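Local atomic coordinates of pesticidal crystal protein Cry2Aa (Bacillus thuringiensis serovar kurstaki, PDB entry 1I5P), a protein that binds to midgut epithelial cells of dipteran and lepidopteran larvae and promotes their colloid-osmotic lysis. Residues Ala202-Leu205 and Arg206-Asp210; Ile192-Ala195 and Asp196-Ile200. All blocks are in the same frame, centred on the assembly; numbering follows the deposited sequence.

Contact 1: Ala202-Leu205 and Arg206-Asp210; sequences AATL and RTYRD
A202-L205 and R206-D210 are consecutive turns of one alpha-helix, the first turns of helix 202-232. Four i to i+4 backbone bonds join them in a row. R206 N reaches A202 O at 3.0 Å, and T207 N donates to A203 O. Y208 N bonds to T204 O at 2.9 Å. The last of the four, R209 N to L205 O, is more bent, with an N-H...O angle of 139°.

On one flank T204 and Y208 run side by side. With chi1 at -65° the T204 hydroxyl sits beside the backbone N, which leaves CG2 pointing on toward the next turn, 3.8 Å from Y208 CD1. T204 O sits at the edge of the same ring, near its plane. The hydroxyl of T204 is hydrogen-bonded to S201 OG, just before the first turn. The Y208 ring is buried. It packs on F187, I188 and V191 of helix 170-193 and on V150 and Q154 of helix 145-160, and meets Y211 edge-to-face.

Y208 and L205 thus face helix 170-193 in the N-terminal helical bundle of this three-domain delta-endotoxin. A202, A203 and R206 are exposed.

On another flank L205 and R209 slant across each other. L205 CD1 lies over one face of the R209 guanidinium, and L205 CD2 is 3.9 Å from R209 NH2. The R209 chain is extended from CG to NE and crosses the leucine, its NE coming 4.0 Å from L205 CG. R209 NH1 is hydrogen-bonded to L632 O, which links this turn to the end of the chain.

R206 is bent at chi2 (62°), and its NH2 reaches D210 one turn on. The pair forms a salt bridge with a hydrogen bond, NH2 to D210 OD1 at 3.0 Å, on the syn side but out of the carboxylate plane.

Contact 2: Ile192-Ala195 and Asp196-Ile200; sequences ILNA and DEWGI
N194 and W198 form the tightly packed part of this local contact. N194 CB sits over one face of the indole, 3.6 Å from the centroid of the five-membered ring, a CH-pi contact. The amide of N194 is turned nearly parallel to the ring, with 15° between the planes. Its ND2 is held by D190 O and K71 O. W198 N bonds to N194 O at 2.8 Å. A195 O accepts I200 N at 2.9 Å and, more weakly, W198 N. G199 has positive phi, and the turn ends in a Schellman motif. A195 CB and I200 CB, 4.0 Å apart, make the apolar contact across it.

The solvent side is looser. The side chains of D196 and E197 are exposed and make few contacts across the turn. E197, bent at chi2 (76°), folds its OE1 back against the backbone of N194.

The short, weakly bonded helical turn at 195-198 follows the end of helix 170-193 and precedes helix 202-232. W198 leans on R72 in a loop and on I146 at the start of helix 145-160, while I200 touches T147 of the same helix.

How the contacts relate
Along the chain contact 2 comes first, then contact 1. They are in series, and neither nests in or crosses the other. Contact 2 follows the end of helix 170-193. Its Schellman motif at G199 closes the short, weakly bonded helical turn at 195-198. Contact 1 closes no loop and is the opening of helix 202-232. Their centres are about 11 Å apart. The closest contacts between them are packing: I192 CD1 is 3.4 Å from Y208 O, and I200 CG2 is 3.8 Å from L205 N. Together they tie helix 170-193 to helix 202-232 at one end of the helical bundle.

Contact 1: Ala202-Leu205 and Arg206-Asp210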
loop_
_atom_site.group_PDB
_atom_site.type_symbol
_atom_site.label_atom_id
_atom_site.label_comp_id
_atom_site.label_asym_id
_atom_site.label_seq_id
_atom_site.Cartn_x
_atom_site.Cartn_y
_atom_site.Cartn_z
ATOM N N ALA A 202 -22.297 28.677 -9.979
ATOM C CA ALA A 202 -22.734 27.332 -10.323
ATOM C C ALA A 202 -21.973 26.836 -11.543
ATOM O O ALA A 202 -21.601 25.670 -11.618
ATOM C CB ALA A 202 -24.231 27.328 -10.601
ATOM N N ALA A 203 -21.738 27.736 -12.491
ATOM C CA ALA A 203 -21.024 27.390 -13.714
ATOM C C ALA A 203 -19.585 26.993 -13.413
ATOM O O ALA A 203 -19.055 26.045 -13.987
ATOM C CB ALA A 203 -21.051 28.564 -14.681
ATOM N N THR A 204 -18.953 27.728 -12.509
ATOM C CA THR A 204 -17.577 27.434 -12.135
ATOM C C THR A 204 -17.514 26.109 -11.390
ATOM O O THR A 204 -16.598 25.312 -11.596
ATOM C CB THR A 204 -17.005 28.544 -11.242
ATOM O OG1 THR A 204 -16.919 29.757 -11.998
ATOM C CG2 THR A 204 -15.628 28.161 -10.724
ATOM N N LEU A 205 -18.497 25.878 -10.528
ATOM C CA LEU A 205 -18.555 24.650 -9.749
ATOM C C LEU A 205 -18.612 23.437 -10.662
ATOM O O LEU A 205 -17.841 22.493 -10.499
ATOM C CB LEU A 205 -19.781 24.658 -8.827
ATOM C CG LEU A 205 -20.102 23.345 -8.106
ATOM C CD1 LEU A 205 -18.862 22.827 -7.379
ATOM C CD2 LEU A 205 -21.243 23.577 -7.123
ATOM N N ARG A 206 -19.529 23.466 -11.621
ATOM C CA ARG A 206 -19.667 22.361 -12.548
ATOM C C ARG A 206 -18.364 22.119 -13.304
ATOM O O ARG A 206 -17.953 20.973 -13.500
ATOM C CB ARG A 206 -20.789 22.633 -13.543
ATOM C CG ARG A 206 -21.003 21.487 -14.516
ATOM C CD ARG A 206 -21.424 20.213 -13.787
ATOM N NE ARG A 206 -20.654 19.052 -14.227
ATOM C CZ ARG A 206 -20.905 17.800 -13.853
ATOM N NH1 ARG A 206 -21.910 17.534 -13.028
ATOM N NH2 ARG A 206 -20.144 16.811 -14.304
ATOM N N THR A 207 -17.719 23.198 -13.737
ATOM C CA THR A 207 -16.459 23.080 -14.461
ATOM C C THR A 207 -15.397 22.415 -13.583
ATOM O O THR A 207 -14.685 21.523 -14.036
ATOM C CB THR A 207 -15.949 24.463 -14.927
ATOM O OG1 THR A 207 -16.865 25.009 -15.886
ATOM C CG2 THR A 207 -14.569 24.351 -15.560
ATOM N N TYR A 208 -15.295 22.839 -12.327
ATOM C CA TYR A 208 -14.304 22.253 -11.431
ATOM C C TYR A 208 -14.574 20.804 -11.066
ATOM O O TYR A 208 -13.654 20.074 -10.716
ATOM C CB TYR A 208 -14.129 23.112 -10.172
ATOM C CG TYR A 208 -13.079 24.178 -10.384
ATOM C CD1 TYR A 208 -13.312 25.239 -11.259
ATOM C CD2 TYR A 208 -11.808 24.062 -9.814
ATOM C CE1 TYR A 208 -12.311 26.150 -11.575
ATOM C CE2 TYR A 208 -10.796 24.972 -10.125
ATOM C CZ TYR A 208 -11.054 26.006 -11.009
ATOM O OH TYR A 208 -10.042 26.871 -11.358
ATOM N N ARG A 209 -15.825 20.371 -11.146
ATOM C CA ARG A 209 -16.110 18.971 -10.855
ATOM C C ARG A 209 -15.450 18.165 -11.980
ATOM O O ARG A 209 -14.858 17.116 -11.735
ATOM C CB ARG A 209 -17.621 18.699 -10.842
ATOM C CG ARG A 209 -18.404 19.315 -9.683
ATOM C CD ARG A 209 -19.870 18.892 -9.775
ATOM N NE ARG A 209 -20.741 19.503 -8.771
ATOM C CZ ARG A 209 -20.860 19.097 -7.509
ATOM N NH1 ARG A 209 -20.157 18.066 -7.061
ATOM N NH2 ARG A 209 -21.715 19.709 -6.701
ATOM N N ASP A 210 -15.550 18.666 -13.213
ATOM C CA ASP A 210 -14.945 17.982 -14.357
ATOM C C ASP A 210 -13.430 18.048 -14.254
ATOM O O ASP A 210 -12.733 17.112 -14.650
ATOM C CB ASP A 210 -15.391 18.604 -15.686
ATOM C CG ASP A 210 -16.835 18.291 -16.027
ATOM O OD1 ASP A 210 -17.383 17.312 -15.479
ATOM O OD2 ASP A 210 -17.418 19.021 -16.858
#

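Contact 2: Ile192-Ala195 and Asp196-Ile200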
loop_
_atom_site.group_PDB
_atom_site.type_symbol
_atom_site.label_atom_id
_atom_site.label_comp_id
_atom_site.label_asym_id
_atom_site.label_seq_id
_atom_site.Cartn_x
_atom_site.Cartn_y
_atom_site.Cartn_z
ATOM N N ILE A 192 -14.385 23.057 -5.078
ATOM C CA ILE A 192 -15.644 22.321 -5.072
ATOM C C ILE A 192 -16.329 22.290 -3.703
ATOM O O ILE A 192 -17.494 22.681 -3.571
ATOM C CB ILE A 192 -15.430 20.859 -5.530
ATOM C CG1 ILE A 192 -14.924 20.839 -6.979
ATOM C CG2 ILE A 192 -16.726 20.068 -5.382
ATOM C CD1 ILE A 192 -14.499 19.472 -7.471
ATOM N N LEU A 193 -15.602 21.822 -2.692
ATOM C CA LEU A 193 -16.147 21.692 -1.343
ATOM C C LEU A 193 -16.377 22.996 -0.582
ATOM O O LEU A 193 -17.080 23.016 0.428
ATOM C CB LEU A 193 -15.258 20.756 -0.516
ATOM C CG LEU A 193 -15.174 19.316 -1.050
ATOM C CD1 LEU A 193 -14.220 18.488 -0.199
ATOM C CD2 LEU A 193 -16.572 18.694 -1.059
ATOM N N ASN A 194 -15.793 24.081 -1.074
ATOM C CA ASN A 194 -15.938 25.389 -0.444
ATOM C C ASN A 194 -16.626 26.368 -1.389
ATOM O O ASN A 194 -16.567 27.584 -1.188
ATOM C CB ASN A 194 -14.559 25.926 -0.059
ATOM C CG ASN A 194 -13.904 25.098 1.023
ATOM O OD1 ASN A 194 -14.174 25.291 2.205
ATOM N ND2 ASN A 194 -13.054 24.155 0.624
ATOM N N ALA A 195 -17.282 25.826 -2.413
ATOM C CA ALA A 195 -17.966 26.626 -3.428
ATOM C C ALA A 195 -18.864 27.725 -2.862
ATOM O O ALA A 195 -18.659 28.906 -3.132
ATOM C CB ALA A 195 -18.776 25.711 -4.341
ATOM N N ASP A 196 -19.868 27.332 -2.090
ATOM C CA ASP A 196 -20.783 28.304 -1.506
ATOM C C ASP A 196 -20.048 29.288 -0.602
ATOM O O ASP A 196 -20.253 30.496 -0.693
ATOM C CB ASP A 196 -21.879 27.582 -0.720
ATOM C CG ASP A 196 -22.792 26.762 -1.616
ATOM O OD1 ASP A 196 -23.529 25.901 -1.088
ATOM O OD2 ASP A 196 -22.777 26.982 -2.847
ATOM N N GLU A 197 -19.184 28.766 0.261
ATOM C CA GLU A 197 -18.415 29.596 1.187
ATOM C C GLU A 197 -17.516 30.618 0.485
ATOM O O GLU A 197 -17.283 31.707 1.008
ATOM C CB GLU A 197 -17.540 28.715 2.095
ATOM C CG GLU A 197 -18.270 27.832 3.111
ATOM C CD GLU A 197 -18.914 26.586 2.503
ATOM O OE1 GLU A 197 -18.588 26.226 1.353
ATOM O OE2 GLU A 197 -19.744 25.951 3.193
ATOM N N TRP A 198 -17.011 30.275 -0.695
ATOM C CA TRP A 198 -16.119 31.181 -1.413
ATOM C C TRP A 198 -16.806 32.058 -2.452
ATOM O O TRP A 198 -16.160 32.884 -3.095
ATOM C CB TRP A 198 -14.992 30.384 -2.079
ATOM C CG TRP A 198 -14.043 29.748 -1.100
ATOM C CD1 TRP A 198 -14.087 29.832 0.264
ATOM C CD2 TRP A 198 -12.901 28.945 -1.415
ATOM N NE1 TRP A 198 -13.042 29.131 0.817
ATOM C CE2 TRP A 198 -12.298 28.577 -0.191
ATOM C CE3 TRP A 198 -12.328 28.499 -2.615
ATOM C CZ2 TRP A 198 -11.148 27.784 -0.133
ATOM C CZ3 TRP A 198 -11.183 27.709 -2.556
ATOM C CH2 TRP A 198 -10.606 27.360 -1.322
ATOM N N GLY A 199 -18.113 31.880 -2.612
ATOM C CA GLY A 199 -18.850 32.671 -3.578
ATOM C C GLY A 199 -18.694 32.175 -5.003
ATOM O O GLY A 199 -18.893 32.927 -5.954
ATOM N N ILE A 200 -18.339 30.903 -5.153
ATOM C CA ILE A 200 -18.152 30.299 -6.468
ATOM C C ILE A 200 -19.488 30.146 -7.187
ATOM O O ILE A 200 -20.475 29.726 -6.585
ATOM C CB ILE A 200 -17.480 28.907 -6.336
ATOM C CG1 ILE A 200 -16.083 29.065 -5.724
ATOM C CG2 ILE A 200 -17.410 28.221 -7.690
ATOM C CD1 ILE A 200 -15.159 29.989 -6.505
#